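PDB 2VBF: branched-chain alpha-ketoacid decarboxylase from Lactococcus lactis, which probably decarboxylates branched-chain and aromatic alpha-keto acids to aldehydes, using thiamine diphosphate and a magnesium ion as cofactors. Local coordinates for residues A[30-35]-A[59-64]; A[233-238]-A[257-262]; A[269-274]-A[410-415]. All blocks are in the same frame, centred on the assembly; numbering follows the deposited sequence. Where two conformers were deposited one is given.

Contact 1: residues A[30-35]-A[59-64]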
ATOM      1  N   TYR A  30     -27.375  -2.212  11.409  1.00 15.54           N
ATOM      2  CA  TYR A  30     -28.020  -1.788  10.161  1.00 15.24           C
ATOM      3  C   TYR A  30     -27.101  -2.009   8.955  1.00 14.56           C
ATOM      4  O   TYR A  30     -27.496  -2.624   7.948  1.00 13.78           O
ATOM      5  CB  TYR A  30     -28.430  -0.323  10.253  1.00 16.89           C
ATOM      6  CG  TYR A  30     -29.373   0.135   9.156  1.00 16.88           C
ATOM      7  CD1 TYR A  30     -30.745   0.182   9.372  1.00 17.56           C
ATOM      8  CD2 TYR A  30     -28.898   0.527   7.909  1.00 17.26           C
ATOM      9  CE1 TYR A  30     -31.608   0.598   8.386  1.00 17.50           C
ATOM     10  CE2 TYR A  30     -29.760   0.946   6.910  1.00 17.21           C
ATOM     11  CZ  TYR A  30     -31.118   0.975   7.152  1.00 17.92           C
ATOM     12  OH  TYR A  30     -32.004   1.387   6.177  1.00 19.60           O
ATOM     13  N   LEU A  31     -25.868  -1.527   9.088  1.00 13.11           N
ATOM     14  CA  LEU A  31     -24.848  -1.694   8.053  1.00 13.57           C
ATOM     15  C   LEU A  31     -24.588  -3.163   7.751  1.00 12.64           C
ATOM     16  O   LEU A  31     -24.602  -3.570   6.587  1.00 14.50           O
ATOM     17  CB  LEU A  31     -23.563  -0.982   8.462  1.00 13.43           C
ATOM     18  CG  LEU A  31     -22.370  -1.024   7.507  1.00 14.54           C
ATOM     19  CD1 LEU A  31     -22.791  -0.665   6.087  1.00 15.12           C
ATOM     20  CD2 LEU A  31     -21.278  -0.062   8.012  1.00 14.96           C
ATOM     21  N   LEU A  32     -24.414  -3.971   8.799  1.00 13.42           N
ATOM     22  CA  LEU A  32     -24.122  -5.379   8.616  1.00 13.73           C
ATOM     23  C   LEU A  32     -25.328  -6.121   8.004  1.00 12.92           C
ATOM     24  O   LEU A  32     -25.153  -7.013   7.176  1.00 14.37           O
ATOM     25  CB  LEU A  32     -23.643  -6.007   9.935  1.00 12.71           C
ATOM     26  CG  LEU A  32     -22.271  -5.505  10.444  1.00 13.96           C
ATOM     27  CD1 LEU A  32     -21.978  -6.009  11.837  1.00 15.38           C
ATOM     28  CD2 LEU A  32     -21.167  -5.925   9.480  1.00 16.40           C
ATOM     29  N   ASP A  33     -26.543  -5.720   8.377  1.00 15.25           N
ATOM     30  CA  ASP A  33     -27.743  -6.287   7.769  1.00 15.47           C
ATOM     31  C   ASP A  33     -27.772  -6.008   6.262  1.00 14.62           C
ATOM     32  O   ASP A  33     -28.042  -6.912   5.465  1.00 15.00           O
ATOM     33  CB  ASP A  33     -29.012  -5.751   8.429  1.00 16.78           C
ATOM     34  CG  ASP A  33     -29.412  -6.526   9.689  1.00 18.07           C
ATOM     35  OD1 ASP A  33     -28.803  -7.562  10.004  1.00 20.45           O
ATOM     36  OD2 ASP A  33     -30.359  -6.089  10.369  1.00 23.46           O
ATOM     37  N   ARG A  34     -27.467  -4.767   5.878  1.00 15.19           N
ATOM     38  CA  ARG A  34     -27.447  -4.388   4.465  1.00 15.42           C
ATOM     39  C   ARG A  34     -26.358  -5.133   3.699  1.00 15.11           C
ATOM     40  O   ARG A  34     -26.587  -5.568   2.580  1.00 16.08           O
ATOM     41  CB  ARG A  34     -27.263  -2.884   4.289  1.00 16.09           C
ATOM     42  CG  ARG A  34     -28.465  -2.029   4.706  1.00 15.01           C
ATOM     43  CD  ARG A  34     -29.769  -2.491   4.047  1.00 17.09           C
ATOM     44  NE  ARG A  34     -30.762  -1.420   3.957  1.00 17.51           N
ATOM     45  CZ  ARG A  34     -31.995  -1.571   3.468  1.00 18.26           C
ATOM     46  NH1 ARG A  34     -32.422  -2.753   3.054  1.00 19.27           N
ATOM     47  NH2 ARG A  34     -32.822  -0.538   3.411  1.00 19.46           N
ATOM     48  N   LEU A  35     -25.176  -5.282   4.302  1.00 15.33           N
ATOM     49  CA  LEU A  35     -24.111  -6.074   3.680  1.00 16.01           C
ATOM     50  C   LEU A  35     -24.542  -7.526   3.477  1.00 15.68           C
ATOM     51  O   LEU A  35     -24.297  -8.109   2.424  1.00 16.56           O
ATOM     52  CB  LEU A  35     -22.807  -5.992   4.486  1.00 16.44           C
ATOM     53  CG  LEU A  35     -22.189  -4.598   4.623  1.00 15.87           C
ATOM     54  CD1 LEU A  35     -20.898  -4.722   5.437  1.00 16.88           C
ATOM     55  CD2 LEU A  35     -21.936  -3.915   3.261  1.00 15.60           C
ATOM     56  N   ILE A  59     -17.816  -9.797  14.633  1.00 17.40           N
ATOM     57  CA  ILE A  59     -17.485 -11.072  15.264  1.00 18.67           C
ATOM     58  C   ILE A  59     -18.756 -11.738  15.793  1.00 18.73           C
ATOM     59  O   ILE A  59     -18.922 -12.954  15.670  1.00 21.22           O
ATOM     60  CB  ILE A  59     -16.459 -10.910  16.424  1.00 19.34           C
ATOM     61  CG1 ILE A  59     -15.097 -10.445  15.897  1.00 19.86           C
ATOM     62  CG2 ILE A  59     -16.311 -12.230  17.208  1.00 19.86           C
ATOM     63  CD1 ILE A  59     -14.447 -11.373  14.903  1.00 21.31           C
ATOM     64  N   SER A  60     -19.657 -10.933  16.342  1.00 20.23           N
ATOM     65  CA  SER A  60     -20.897 -11.447  16.949  1.00 21.44           C
ATOM     66  C   SER A  60     -21.920 -11.977  15.939  1.00 22.71           C
ATOM     67  O   SER A  60     -22.796 -12.748  16.316  1.00 22.14           O
ATOM     68  CB  SER A  60     -21.547 -10.363  17.803  1.00 22.24           C
ATOM     69  OG  SER A  60     -20.759 -10.095  18.952  1.00 27.05           O
ATOM     70  N   ARG A  61     -21.816 -11.585  14.669  1.00 22.19           N
ATOM     71  CA  ARG A  61     -22.756 -12.054  13.630  1.00 23.87           C
ATOM     72  C   ARG A  61     -22.664 -13.558  13.433  1.00 24.48           C
ATOM     73  O   ARG A  61     -21.564 -14.084  13.327  1.00 26.36           O
ATOM     74  CB  ARG A  61     -22.432 -11.436  12.263  1.00 23.64           C
ATOM     75  CG  ARG A  61     -22.455  -9.923  12.158  1.00 24.46           C
ATOM     76  CD  ARG A  61     -23.855  -9.329  12.168  1.00 24.96           C
ATOM     77  NE  ARG A  61     -24.684  -9.750  11.035  1.00 23.50           N
ATOM     78  CZ  ARG A  61     -25.810  -9.128  10.673  1.00 23.57           C
ATOM     79  NH1 ARG A  61     -26.222  -8.053  11.330  1.00 24.04           N
ATOM     80  NH2 ARG A  61     -26.516  -9.569   9.640  1.00 23.21           N
ATOM     81  N   GLU A  62     -23.791 -14.256  13.321  1.00 25.59           N
ATOM     82  CA  GLU A  62     -23.721 -15.684  12.961  1.00 25.90           C
ATOM     83  C   GLU A  62     -23.504 -15.896  11.473  1.00 25.83           C
ATOM     84  O   GLU A  62     -23.021 -16.961  11.066  1.00 28.35           O
ATOM     85  CB  GLU A  62     -24.973 -16.466  13.376  1.00 28.33           C
ATOM     86  CG  GLU A  62     -26.294 -15.871  12.909  1.00 30.28           C
ATOM     87  CD  GLU A  62     -26.941 -15.036  13.985  1.00 33.62           C
ATOM     88  OE1 GLU A  62     -26.194 -14.326  14.692  1.00 34.23           O
ATOM     89  OE2 GLU A  62     -28.187 -15.110  14.145  1.00 36.28           O
ATOM     90  N   ASP A  63     -23.847 -14.883  10.672  1.00 23.06           N
ATOM     91  CA  ASP A  63     -23.938 -15.024   9.221  1.00 22.45           C
ATOM     92  C   ASP A  63     -22.801 -14.324   8.474  1.00 21.33           C
ATOM     93  O   ASP A  63     -22.840 -14.216   7.244  1.00 21.75           O
ATOM     94  CB  ASP A  63     -25.280 -14.454   8.732  1.00 22.77           C
ATOM     95  CG  ASP A  63     -25.423 -12.965   8.999  1.00 24.02           C
ATOM     96  OD1 ASP A  63     -24.564 -12.384   9.688  1.00 25.53           O
ATOM     97  OD2 ASP A  63     -26.404 -12.364   8.525  1.00 24.17           O
ATOM     98  N   MET A  64     -21.795 -13.890   9.225  1.00 20.42           N
ATOM     99  CA  MET A  64     -20.702 -13.060   8.694  0.50 20.85           C
ATOM    100  C   MET A  64     -19.417 -13.397   9.439  1.00 21.08           C
ATOM    101  O   MET A  64     -19.421 -13.464  10.663  1.00 22.96           O
ATOM    102  CB  MET A  64     -21.027 -11.577   8.908  0.50 20.30           C
ATOM    103  CG  MET A  64     -20.150 -10.587   8.147  0.50 20.64           C
ATOM    104  SD  MET A  64     -20.646 -10.381   6.420  0.50 17.39           S
ATOM    105  CE  MET A  64     -22.236  -9.561   6.590  0.50 18.56           C
TER
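Two bends in the side chain of Arg-61, at chi2 (-74°) and chi3 (-62°), fold its guanidinium against Leu-32 and bring its NH1 and NH2 edge up to Asp-33. Both nitrogens close on a single carboxylate oxygen: NH1 of Arg-61 is 2.9 Å from OD1 of Asp-33, and NH2 of Arg-61 is 3.1 Å from that same OD1. The oxygen sits in the guanidinium plane, yet the two flat groups are turned 71° against each other. NH2 comes in nearly along the C-O bond, while NH1 arrives from above the carboxylate plane. Asp-63 grips the guanidinium side-on, with NE of Arg-61 3.0 Å from its OD1 and NH2 bonded to its OD2, each oxygen offering its syn lone pair. Held by two carboxylates, the guanidinium has little freedom to turn, and its charge probably eases the repulsion between them. Against one guanidinium face lies CB of Leu-32, 3.6 Å from NH1 of Arg-61, and CD1 of Leu-32 lies 3.8 Å from CD of Arg-61. Ile-43 of strand 42-45 touches Leu-32 and Leu-35. The second oxygen of Asp-33 is held by Tyr-25 and Lys-198. This is a salt-bridge network backed by apolar packing, tying helix 27-37 to the turn between helix 52-60 and strand 65-68 in the alpha/beta fold of the N-terminal thiamine diphosphate-binding domain.

Contact 2: residues A[233-238]-A[257-262]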
ATOM      1  N   VAL A 233     -20.803 -11.481 -31.157  1.00 15.16           N
ATOM      2  CA  VAL A 233     -20.984 -10.849 -29.857  1.00 14.50           C
ATOM      3  C   VAL A 233     -19.607 -10.716 -29.218  1.00 13.72           C
ATOM      4  O   VAL A 233     -18.791 -11.636 -29.290  1.00 13.43           O
ATOM      5  CB  VAL A 233     -21.893 -11.689 -28.942  1.00 14.67           C
ATOM      6  CG1 VAL A 233     -22.116 -10.980 -27.588  1.00 14.00           C
ATOM      7  CG2 VAL A 233     -23.217 -11.965 -29.629  1.00 13.69           C
ATOM      8  N   ILE A 234     -19.327  -9.561 -28.625  1.00 14.01           N
ATOM      9  CA  ILE A 234     -18.115  -9.395 -27.835  1.00 14.47           C
ATOM     10  C   ILE A 234     -18.554  -9.055 -26.404  1.00 15.40           C
ATOM     11  O   ILE A 234     -19.226  -8.044 -26.184  1.00 16.64           O
ATOM     12  CB  ILE A 234     -17.175  -8.286 -28.397  1.00 15.30           C
ATOM     13  CG1 ILE A 234     -16.949  -8.463 -29.905  1.00 15.89           C
ATOM     14  CG2 ILE A 234     -15.845  -8.271 -27.619  1.00 13.54           C
ATOM     15  CD1 ILE A 234     -16.021  -7.416 -30.522  1.00 14.85           C
ATOM     16  N   ALA A 235     -18.211  -9.914 -25.440  1.00 14.66           N
ATOM     17  CA  ALA A 235     -18.558  -9.688 -24.033  1.00 15.11           C
ATOM     18  C   ALA A 235     -17.321  -9.202 -23.271  1.00 14.70           C
ATOM     19  O   ALA A 235     -16.201  -9.624 -23.561  1.00 14.12           O
ATOM     20  CB  ALA A 235     -19.118 -10.945 -23.399  1.00 14.25           C
ATOM     21  N   GLY A 236     -17.534  -8.308 -22.307  1.00 13.82           N
ATOM     22  CA  GLY A 236     -16.443  -7.714 -21.547  1.00 14.79           C
ATOM     23  C   GLY A 236     -16.665  -7.701 -20.048  1.00 14.21           C
ATOM     24  O   GLY A 236     -17.590  -8.336 -19.529  1.00 13.26           O
ATOM     25  N   HIS A 237     -15.804  -6.946 -19.365  1.00 13.22           N
ATOM     26  CA  HIS A 237     -15.684  -7.028 -17.924  1.00 14.27           C
ATOM     27  C   HIS A 237     -16.940  -6.559 -17.209  1.00 12.43           C
ATOM     28  O   HIS A 237     -17.197  -7.009 -16.113  1.00 12.91           O
ATOM     29  CB  HIS A 237     -14.462  -6.244 -17.421  1.00 13.90           C
ATOM     30  CG  HIS A 237     -14.606  -4.759 -17.539  1.00 14.09           C
ATOM     31  ND1 HIS A 237     -14.532  -4.104 -18.748  1.00 13.96           N
ATOM     32  CD2 HIS A 237     -14.836  -3.806 -16.604  1.00 13.55           C
ATOM     33  CE1 HIS A 237     -14.694  -2.810 -18.552  1.00 13.98           C
ATOM     34  NE2 HIS A 237     -14.882  -2.601 -17.259  1.00 12.98           N
ATOM     35  N   GLU A 238     -17.717  -5.663 -17.811  1.00 13.52           N
ATOM     36  CA  GLU A 238     -18.900  -5.140 -17.115  1.00 12.88           C
ATOM     37  C   GLU A 238     -19.981  -6.219 -16.957  1.00 13.04           C
ATOM     38  O   GLU A 238     -20.820  -6.139 -16.055  1.00 12.16           O
ATOM     39  CB  GLU A 238     -19.427  -3.867 -17.787  1.00 13.64           C
ATOM     40  CG  GLU A 238     -18.396  -2.741 -17.835  1.00 13.74           C
ATOM     41  CD  GLU A 238     -18.921  -1.443 -18.435  1.00 14.95           C
ATOM     42  OE1 GLU A 238     -19.879  -1.479 -19.239  1.00 14.77           O
ATOM     43  OE2 GLU A 238     -18.378  -0.377 -18.075  1.00 13.80           O
ATOM     44  N   LEU A 257     -25.036 -17.867 -31.389  1.00 14.98           N
ATOM     45  CA  LEU A 257     -24.308 -16.722 -31.950  1.00 15.31           C
ATOM     46  C   LEU A 257     -22.818 -16.857 -31.684  1.00 15.11           C
ATOM     47  O   LEU A 257     -22.427 -17.239 -30.579  1.00 16.36           O
ATOM     48  CB  LEU A 257     -24.811 -15.406 -31.353  1.00 15.70           C
ATOM     49  CG  LEU A 257     -26.184 -14.916 -31.827  1.00 16.14           C
ATOM     50  CD1 LEU A 257     -26.754 -13.885 -30.857  1.00 16.21           C
ATOM     51  CD2 LEU A 257     -26.093 -14.347 -33.256  1.00 16.66           C
ATOM     52  N   PRO A 258     -21.971 -16.548 -32.690  1.00 14.07           N
ATOM     53  CA  PRO A 258     -20.530 -16.491 -32.435  1.00 13.91           C
ATOM     54  C   PRO A 258     -20.214 -15.462 -31.347  1.00 13.88           C
ATOM     55  O   PRO A 258     -20.838 -14.399 -31.305  1.00 12.59           O
ATOM     56  CB  PRO A 258     -19.942 -16.055 -33.789  1.00 13.70           C
ATOM     57  CG  PRO A 258     -20.989 -16.414 -34.789  1.00 13.87           C
ATOM     58  CD  PRO A 258     -22.292 -16.246 -34.095  1.00 14.73           C
ATOM     59  N   ILE A 259     -19.286 -15.809 -30.461  1.00 13.54           N
ATOM     60  CA  ILE A 259     -18.895 -14.911 -29.371  1.00 13.65           C
ATOM     61  C   ILE A 259     -17.399 -14.970 -29.073  1.00 12.59           C
ATOM     62  O   ILE A 259     -16.764 -16.029 -29.124  1.00 13.14           O
ATOM     63  CB  ILE A 259     -19.710 -15.178 -28.063  1.00 14.32           C
ATOM     64  CG1 ILE A 259     -19.327 -14.172 -26.956  1.00 16.96           C
ATOM     65  CG2 ILE A 259     -19.504 -16.613 -27.565  1.00 12.49           C
ATOM     66  CD1 ILE A 259     -20.382 -13.979 -25.895  1.00 15.19           C
ATOM     67  N   THR A 260     -16.863 -13.792 -28.778  1.00 14.12           N
ATOM     68  CA  THR A 260     -15.494 -13.622 -28.338  1.00 12.63           C
ATOM     69  C   THR A 260     -15.509 -12.713 -27.104  1.00 13.23           C
ATOM     70  O   THR A 260     -16.519 -12.076 -26.812  1.00 12.62           O
ATOM     71  CB  THR A 260     -14.622 -13.038 -29.487  1.00 12.29           C
ATOM     72  OG1 THR A 260     -13.251 -12.983 -29.086  1.00 14.59           O
ATOM     73  CG2 THR A 260     -15.110 -11.659 -29.943  1.00 10.46           C
ATOM     74  N   THR A 261     -14.412 -12.719 -26.353  1.00 12.90           N
ATOM     75  CA  THR A 261     -14.156 -11.714 -25.328  1.00 12.46           C
ATOM     76  C   THR A 261     -12.752 -11.168 -25.534  1.00 12.45           C
ATOM     77  O   THR A 261     -11.909 -11.786 -26.196  1.00 13.08           O
ATOM     78  CB  THR A 261     -14.277 -12.270 -23.875  1.00 12.63           C
ATOM     79  OG1 THR A 261     -13.119 -13.052 -23.547  1.00 12.11           O
ATOM     80  CG2 THR A 261     -15.535 -13.124 -23.709  1.00 12.52           C
ATOM     81  N   LEU A 262     -12.500  -9.998 -24.969  1.00 13.07           N
ATOM     82  CA  LEU A 262     -11.126  -9.516 -24.826  1.00 12.93           C
ATOM     83  C   LEU A 262     -10.509 -10.276 -23.653  1.00 13.25           C
ATOM     84  O   LEU A 262     -11.199 -11.019 -22.939  1.00 13.90           O
ATOM     85  CB  LEU A 262     -11.105  -8.008 -24.543  1.00 15.35           C
ATOM     86  CG  LEU A 262     -11.886  -7.082 -25.478  1.00 14.07           C
ATOM     87  CD1 LEU A 262     -11.630  -5.636 -25.075  1.00 15.75           C
ATOM     88  CD2 LEU A 262     -11.523  -7.313 -26.928  1.00 15.44           C
TER
HETATM   89  O   HOH W   1     -14.040  -8.496 -23.381  1.00 22.78           O
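Ile-259 sits at the apolar centre, its CD1 3.9 Å from CG1 of Val-233 and 4.1 Å from CB of Ala-235. With CG1 anti to the backbone N (chi1 -177°), the isoleucine reaches across to the neighbouring strand, CD1 ending beside Val-233 and Ala-235. The other methyl of Val-233, CG2, turns to Leu-257. Helix 245-255 packs on this side of the sheet through Val-248 and Val-252, which touch Ile-259. On the reverse face Ile-234 and Thr-260 lie side by side and point the same way, CG1 of Ile-234 3.7 Å from CG2 of Thr-260; the threonine's hydroxyl is bonded to the carbonyl of Gly-278. Between the two faces runs the parallel ladder. N of Val-233 binds O of Pro-258 at 2.9 Å. N of Thr-260 binds O of Val-233, also at 2.9 Å, and the next rung joins N of Ala-235 to O of Thr-260 at 3.1 Å. Beyond Ala-235 the strands part. A water there accepts from N of Leu-262, though it is modelled so close to O of Ala-235 that this second link is doubtful. The strands are neighbours in a beta-alpha-beta crossover of the central domain. The chemistry implies a division of labour: main-chain bonds fix the register and satisfy the peptide groups that face each other along Val-233 to Ala-235, while the side chains that meet across the strands add apolar packing and no charge.

Contact 3: residues A[269-274]-A[410-415]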
ATOM      1  N   VAL A 269     -18.244 -14.944 -20.565  1.00 13.88           N
ATOM      2  CA  VAL A 269     -19.082 -16.059 -21.003  1.00 16.45           C
ATOM      3  C   VAL A 269     -18.320 -17.355 -20.771  1.00 17.03           C
ATOM      4  O   VAL A 269     -17.101 -17.338 -20.623  1.00 17.59           O
ATOM      5  CB  VAL A 269     -19.463 -15.943 -22.486  1.00 16.96           C
ATOM      6  CG1 VAL A 269     -20.238 -14.646 -22.715  1.00 22.02           C
ATOM      7  CG2 VAL A 269     -18.227 -16.070 -23.389  1.00 18.51           C
ATOM      8  N   ASP A 270     -19.035 -18.470 -20.765  1.00 17.10           N
ATOM      9  CA  ASP A 270     -18.427 -19.792 -20.631  1.00 18.01           C
ATOM     10  C   ASP A 270     -17.702 -20.136 -21.926  1.00 18.01           C
ATOM     11  O   ASP A 270     -18.316 -20.170 -22.994  1.00 19.02           O
ATOM     12  CB  ASP A 270     -19.509 -20.841 -20.347  1.00 18.66           C
ATOM     13  CG  ASP A 270     -18.934 -22.157 -19.856  1.00 17.73           C
ATOM     14  OD1 ASP A 270     -18.062 -22.729 -20.538  1.00 20.03           O
ATOM     15  OD2 ASP A 270     -19.358 -22.605 -18.768  1.00 22.88           O
ATOM     16  N   GLU A 271     -16.401 -20.384 -21.835  1.00 16.78           N
ATOM     17  CA  GLU A 271     -15.576 -20.637 -23.013  1.00 18.15           C
ATOM     18  C   GLU A 271     -15.725 -22.029 -23.657  1.00 19.30           C
ATOM     19  O   GLU A 271     -15.139 -22.274 -24.714  1.00 20.33           O
ATOM     20  CB  GLU A 271     -14.108 -20.390 -22.679  1.00 18.72           C
ATOM     21  CG  GLU A 271     -13.808 -18.942 -22.295  1.00 18.09           C
ATOM     22  CD  GLU A 271     -12.322 -18.625 -22.315  1.00 17.35           C
ATOM     23  OE1 GLU A 271     -11.515 -19.566 -22.486  1.00 17.87           O
ATOM     24  OE2 GLU A 271     -11.952 -17.434 -22.163  1.00 15.79           O
ATOM     25  N   SER A 272     -16.478 -22.931 -23.035  1.00 20.76           N
ATOM     26  CA  SER A 272     -16.647 -24.283 -23.591  1.00 22.01           C
ATOM     27  C   SER A 272     -17.714 -24.304 -24.684  1.00 24.54           C
ATOM     28  O   SER A 272     -17.756 -25.242 -25.493  1.00 25.45           O
ATOM     29  CB  SER A 272     -16.997 -25.279 -22.485  1.00 21.28           C
ATOM     30  OG  SER A 272     -18.298 -25.047 -22.006  1.00 20.12           O
ATOM     31  N   LEU A 273     -18.566 -23.273 -24.697  1.00 24.74           N
ATOM     32  CA  LEU A 273     -19.608 -23.102 -25.723  1.00 24.43           C
ATOM     33  C   LEU A 273     -19.089 -23.323 -27.135  1.00 23.91           C
ATOM     34  O   LEU A 273     -18.013 -22.844 -27.484  1.00 24.39           O
ATOM     35  CB  LEU A 273     -20.219 -21.705 -25.637  1.00 24.52           C
ATOM     36  CG  LEU A 273     -20.972 -21.328 -24.362  1.00 25.32           C
ATOM     37  CD1 LEU A 273     -21.654 -19.996 -24.542  1.00 26.28           C
ATOM     38  CD2 LEU A 273     -21.969 -22.413 -24.000  1.00 24.71           C
ATOM     39  N   PRO A 274     -19.862 -24.051 -27.970  1.00 23.43           N
ATOM     40  CA  PRO A 274     -19.379 -24.334 -29.312  1.00 22.87           C
ATOM     41  C   PRO A 274     -19.164 -23.074 -30.152  1.00 20.15           C
ATOM     42  O   PRO A 274     -18.308 -23.083 -31.026  1.00 22.79           O
ATOM     43  CB  PRO A 274     -20.482 -25.225 -29.917  1.00 23.87           C
ATOM     44  CG  PRO A 274     -21.660 -25.006 -29.093  1.00 24.07           C
ATOM     45  CD  PRO A 274     -21.179 -24.661 -27.719  1.00 24.89           C
ATOM     46  N   ILE A 410      -5.661 -19.418 -23.008  1.00 18.66           N
ATOM     47  CA  ILE A 410      -6.100 -20.798 -22.795  0.50 19.25           C
ATOM     48  C   ILE A 410      -7.635 -20.887 -22.846  1.00 18.83           C
ATOM     49  O   ILE A 410      -8.354 -20.007 -22.368  1.00 19.82           O
ATOM     50  CB  ILE A 410      -5.495 -21.447 -21.507  0.50 19.27           C
ATOM     51  CG1 ILE A 410      -6.233 -21.021 -20.235  0.50 19.38           C
ATOM     52  CG2 ILE A 410      -3.998 -21.157 -21.403  0.50 19.94           C
ATOM     53  CD1 ILE A 410      -7.283 -22.017 -19.796  0.50 21.30           C
ATOM     54  N   PHE A 411      -8.125 -21.948 -23.491  1.00 19.22           N
ATOM     55  CA  PHE A 411      -9.563 -22.205 -23.546  1.00 17.67           C
ATOM     56  C   PHE A 411      -9.966 -22.867 -22.250  1.00 17.60           C
ATOM     57  O   PHE A 411      -9.452 -23.932 -21.893  1.00 17.90           O
ATOM     58  CB  PHE A 411      -9.950 -23.095 -24.734  1.00 16.99           C
ATOM     59  CG  PHE A 411      -9.968 -22.369 -26.039  1.00 16.86           C
ATOM     60  CD1 PHE A 411     -11.138 -21.799 -26.521  1.00 15.91           C
ATOM     61  CD2 PHE A 411      -8.814 -22.228 -26.783  1.00 17.94           C
ATOM     62  CE1 PHE A 411     -11.164 -21.120 -27.724  1.00 17.47           C
ATOM     63  CE2 PHE A 411      -8.832 -21.536 -28.004  1.00 17.95           C
ATOM     64  CZ  PHE A 411     -10.013 -20.988 -28.472  1.00 17.70           C
ATOM     65  N   LEU A 412     -10.867 -22.211 -21.534  1.00 16.00           N
ATOM     66  CA  LEU A 412     -11.350 -22.721 -20.275  1.00 19.02           C
ATOM     67  C   LEU A 412     -12.417 -23.760 -20.547  1.00 20.60           C
ATOM     68  O   LEU A 412     -13.116 -23.712 -21.572  1.00 20.64           O
ATOM     69  CB  LEU A 412     -11.947 -21.602 -19.423  1.00 18.81           C
ATOM     70  CG  LEU A 412     -10.989 -20.454 -19.081  1.00 18.22           C
ATOM     71  CD1 LEU A 412     -11.748 -19.312 -18.418  1.00 18.93           C
ATOM     72  CD2 LEU A 412      -9.852 -20.949 -18.203  1.00 19.07           C
ATOM     73  N   LYS A 413     -12.541 -24.682 -19.603  1.00 22.24           N
ATOM     74  CA  LYS A 413     -13.562 -25.713 -19.663  1.00 22.67           C
ATOM     75  C   LYS A 413     -14.868 -25.220 -19.073  1.00 22.37           C
ATOM     76  O   LYS A 413     -14.988 -24.078 -18.604  1.00 21.73           O
ATOM     77  CB  LYS A 413     -13.048 -26.981 -18.977  1.00 23.46           C
ATOM     78  CG  LYS A 413     -11.772 -27.468 -19.649  1.00 24.39           C
ATOM     79  CD  LYS A 413     -11.423 -28.894 -19.349  1.00 25.70           C
ATOM     80  CE  LYS A 413     -10.277 -29.370 -20.244  1.00 26.10           C
ATOM     81  NZ  LYS A 413      -9.089 -28.457 -20.247  1.00 25.58           N
ATOM     82  N   SER A 414     -15.876 -26.078 -19.115  1.00 21.93           N
ATOM     83  CA  SER A 414     -17.200 -25.698 -18.673  1.00 21.74           C
ATOM     84  C   SER A 414     -17.221 -25.208 -17.218  1.00 20.96           C
ATOM     85  O   SER A 414     -16.532 -25.767 -16.360  1.00 20.68           O
ATOM     86  CB  SER A 414     -18.126 -26.899 -18.826  1.00 22.88           C
ATOM     87  OG  SER A 414     -17.638 -27.972 -18.052  1.00 23.80           O
ATOM     88  N   ASN A 415     -18.017 -24.167 -16.967  1.00 19.29           N
ATOM     89  CA  ASN A 415     -18.189 -23.543 -15.649  1.00 20.56           C
ATOM     90  C   ASN A 415     -16.884 -23.064 -15.001  1.00 20.31           C
ATOM     91  O   ASN A 415     -16.795 -22.906 -13.779  1.00 21.21           O
ATOM     92  CB  ASN A 415     -18.941 -24.479 -14.697  1.00 22.33           C
ATOM     93  CG  ASN A 415     -19.464 -23.766 -13.471  1.00 22.96           C
ATOM     94  OD1 ASN A 415     -20.070 -22.700 -13.558  1.00 27.62           O
ATOM     95  ND2 ASN A 415     -19.207 -24.342 -12.307  1.00 30.67           N
TER
HETATM   96  O   HOH W   2     -15.612 -21.416 -19.120  1.00 17.87           O
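The Phe-411 ring meets Glu-271 at its edge, where the backbone O of Glu-271 lies near the ring plane; Lys-365 and Glu-368 also touch this phenylalanine. The Glu-271 carboxylate packs beside Leu-412, its CD 3.9 Å from Leu-412 CG, and its OE1 takes the backbone N of Leu-412 at 2.9 Å, on the anti side but tilted out of the carboxylate plane. That oxygen also stands 3.2 Å from O of Ile-410, two acceptors that Lys-266 probably reconciles, since its NZ binds both Ile-410 O and Glu-271 OE2. In Asp-270 a chi1 of -166° swings the carboxylate toward the other loop, where OD2 accepts from N of Asn-415 at 2.7 Å, on the syn side and again tilted. Its OD1 accepts from N of Ser-272, an Asx turn, and from the serine OG above the carboxylate plane. Replacing Asp-270 with an alanine would probably leave the Asn-415 N-H without its mate and free the Ser-272 hydroxyl to turn. A water accepts from N of Glu-271 and probably donates to O of Lys-413. The chemistry suggests a junction of central and C-terminal domains that relies largely on main-chain N-H groups offered to two carboxylates.

Overall arrangement
Contacts 2 and 3 are neighbours, their centres about 12 Å apart, and they touch where Val-269 packs on Ile-259, Ala-235 and Thr-261; the loop holding 269-274 follows strand 259-261. Contact 1 lies about 36 Å between centres from either, in the N-terminal domain. Contact 2 is wholly buried and lies within one sheet, and its bonds run between backbones. Contact 1 joins a helix to a turn inside one domain, apolar on its buried side and ionic where Asp-33 and Arg-61 are partly exposed. Contact 3, partly buried, spans two domains with carboxylate-to-backbone bonds. Main-chain pairing dominates within the sheet, while carboxylates carry the contacts that join helix to turn or domain to domain.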